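Local atomic coordinates of uncharacterized protein SAV2460 (Streptomyces avermitilis, PDB entry 2QNG), a protein that is of unknown function but binds calcium ions and is a TerD-domain member of the CAPAB/TerDEXZ family. Residues A56-G61 and G65-V70. Sequence-based numbering, arbitrary orientation. Where two conformers were deposited one is given.
Sequences ATFLAG and GKPAYV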
loop_
_atom_site.group_PDB
_atom_site.type_symbol
_atom_site.label_atom_id
_atom_site.label_comp_id
_atom_site.label_asym_id
_atom_site.label_seq_id
_atom_site.Cartn_x
_atom_site.Cartn_y
_atom_site.Cartn_z
ATOM N N ALA A 56 -0.918 5.831 -3.996
ATOM C CA ALA A 56 -1.285 7.181 -4.385
ATOM C C ALA A 56 -0.085 7.862 -4.993
ATOM O O ALA A 56 1.034 7.697 -4.495
ATOM C CB ALA A 56 -1.832 7.973 -3.205
ATOM N N THR A 57 -0.319 8.609 -6.081
ATOM C CA THR A 57 0.741 9.414 -6.699
ATOM C C THR A 57 0.517 10.879 -6.356
ATOM O O THR A 57 -0.632 11.318 -6.140
ATOM C CB THR A 57 0.740 9.260 -8.210
ATOM O OG1 THR A 57 -0.545 9.672 -8.660
ATOM C CG2 THR A 57 1.003 7.786 -8.569
ATOM N N PHE A 58 1.623 11.631 -6.311
ATOM C CA PHE A 58 1.579 13.065 -5.977
ATOM C C PHE A 58 2.421 13.882 -6.937
ATOM O O PHE A 58 3.471 13.444 -7.400
ATOM C CB PHE A 58 2.015 13.308 -4.528
ATOM C CG PHE A 58 1.195 12.545 -3.542
ATOM C CD1 PHE A 58 0.083 13.135 -2.937
ATOM C CD2 PHE A 58 1.499 11.215 -3.269
ATOM C CE1 PHE A 58 -0.716 12.392 -2.086
ATOM C CE2 PHE A 58 0.714 10.471 -2.399
ATOM C CZ PHE A 58 -0.401 11.055 -1.806
ATOM N N LEU A 59 1.949 15.090 -7.208
ATOM C CA LEU A 59 2.565 15.937 -8.211
ATOM C C LEU A 59 3.761 16.657 -7.630
ATOM O O LEU A 59 3.784 16.992 -6.433
ATOM C CB LEU A 59 1.555 16.982 -8.697
ATOM C CG LEU A 59 0.284 16.471 -9.386
ATOM C CD1 LEU A 59 -0.681 17.603 -9.684
ATOM C CD2 LEU A 59 0.635 15.687 -10.654
ATOM N N ALA A 60 4.748 16.947 -8.478
ATOM C CA ALA A 60 5.922 17.714 -8.058
ATOM C C ALA A 60 5.585 19.011 -7.301
ATOM O O ALA A 60 6.260 19.358 -6.333
ATOM C CB ALA A 60 6.811 18.007 -9.258
ATOM N N GLY A 61 4.524 19.701 -7.710
ATOM C CA GLY A 61 4.163 20.986 -7.094
ATOM C C GLY A 61 3.305 20.914 -5.840
ATOM O O GLY A 61 2.761 21.933 -5.396
ATOM N N GLY A 65 0.354 16.629 -0.664
ATOM C CA GLY A 65 -1.007 17.144 -0.726
ATOM C C GLY A 65 -2.046 16.228 -1.333
ATOM O O GLY A 65 -2.136 15.058 -0.944
ATOM N N LYS A 66 -2.853 16.773 -2.250
ATOM C CA LYS A 66 -3.970 16.001 -2.832
ATOM C C LYS A 66 -3.435 14.928 -3.785
ATOM O O LYS A 66 -2.692 15.250 -4.712
ATOM C CB LYS A 66 -4.947 16.904 -3.595
ATOM C CG LYS A 66 -6.200 16.168 -4.153
ATOM C CD LYS A 66 -7.256 17.110 -4.770
ATOM C CE LYS A 66 -8.414 16.304 -5.413
ATOM N NZ LYS A 66 -9.643 17.114 -5.765
ATOM N N PRO A 67 -3.821 13.653 -3.580
ATOM C CA PRO A 67 -3.355 12.644 -4.534
ATOM C C PRO A 67 -3.735 13.007 -5.968
ATOM O O PRO A 67 -4.860 13.480 -6.187
ATOM C CB PRO A 67 -4.093 11.375 -4.075
ATOM C CG PRO A 67 -4.314 11.610 -2.608
ATOM C CD PRO A 67 -4.649 13.064 -2.514
ATOM N N ALA A 68 -2.807 12.822 -6.924
ATOM C CA ALA A 68 -3.160 12.978 -8.323
ATOM C C ALA A 68 -4.130 11.883 -8.739
ATOM O O ALA A 68 -5.126 12.138 -9.427
ATOM C CB ALA A 68 -1.919 12.999 -9.217
ATOM N N TYR A 69 -3.848 10.653 -8.284
ATOM C CA TYR A 69 -4.774 9.540 -8.438
ATOM C C TYR A 69 -4.384 8.469 -7.455
ATOM O O TYR A 69 -3.285 8.484 -6.891
ATOM C CB TYR A 69 -4.820 8.985 -9.879
ATOM C CG TYR A 69 -3.517 8.454 -10.428
ATOM C CD1 TYR A 69 -3.064 7.163 -10.109
ATOM C CD2 TYR A 69 -2.733 9.235 -11.266
ATOM C CE1 TYR A 69 -1.872 6.663 -10.638
ATOM C CE2 TYR A 69 -1.531 8.739 -11.785
ATOM C CZ TYR A 69 -1.119 7.468 -11.476
ATOM O OH TYR A 69 0.052 6.942 -11.984
ATOM N N VAL A 70 -5.330 7.574 -7.229
ATOM C CA VAL A 70 -5.073 6.403 -6.410
ATOM C C VAL A 70 -5.388 5.118 -7.171
ATOM O O VAL A 70 -6.247 5.104 -8.069
ATOM C CB VAL A 70 -5.881 6.421 -5.084
ATOM C CG1 VAL A 70 -5.581 7.673 -4.272
ATOM C CG2 VAL A 70 -7.343 6.318 -5.335
HETATM O O HOH W 1 -0.192 16.116 -5.502
#
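The beta hairpin made by strands 51-59 and 69-71 closes one side of an antiparallel sheet, and T57 and Y69 face each other where its two arms come together. T57 N donates a nearly straight hydrogen bond to Y69 O (3.1 Å, 167° at the hydrogen), while T57 O accepts a hydrogen bond from A68 N at 2.8 Å, the donor tilted 28° out of the carbonyl plane. Both backbone polar groups of T57 are thus held, by two successive residues, A68 and Y69. On the face of the sheet that T57 and Y69 share, T57 OG1 stands 3.3 Å over the centre of the Y69 ring, and T57 CB makes a CH-pi contact with the same face of the ring. The tyrosine reaches this place because its CG sits between the backbone N and the carbonyl carbon (chi1 60°), which folds the ring across the threonine; the Y69 hydroxyl bonds weakly to D79. A glycine in place of Y69 would probably strip the cover from the threonine side chain and remove the weak bond to D79.

In the TerD domain this hairpin borders a five-stranded sheet, 69-71 being its outermost strand within the chain and 111-120 flanking 51-59 on the other side. On the sheet face opposite T57 and Y69, A56 CB meets V70 CG1 at 3.9 Å. Farther along, where the arms diverge, the F58 ring lies alongside P67, with F58 CE1 3.7 Å from P67 CG, and its edge points at the carbonyl of G65; R113 makes a cation-pi contact with the same ring. Beyond it a water bridges the two arms, accepting from L59 N and donating to K66 O at 2.8 Å.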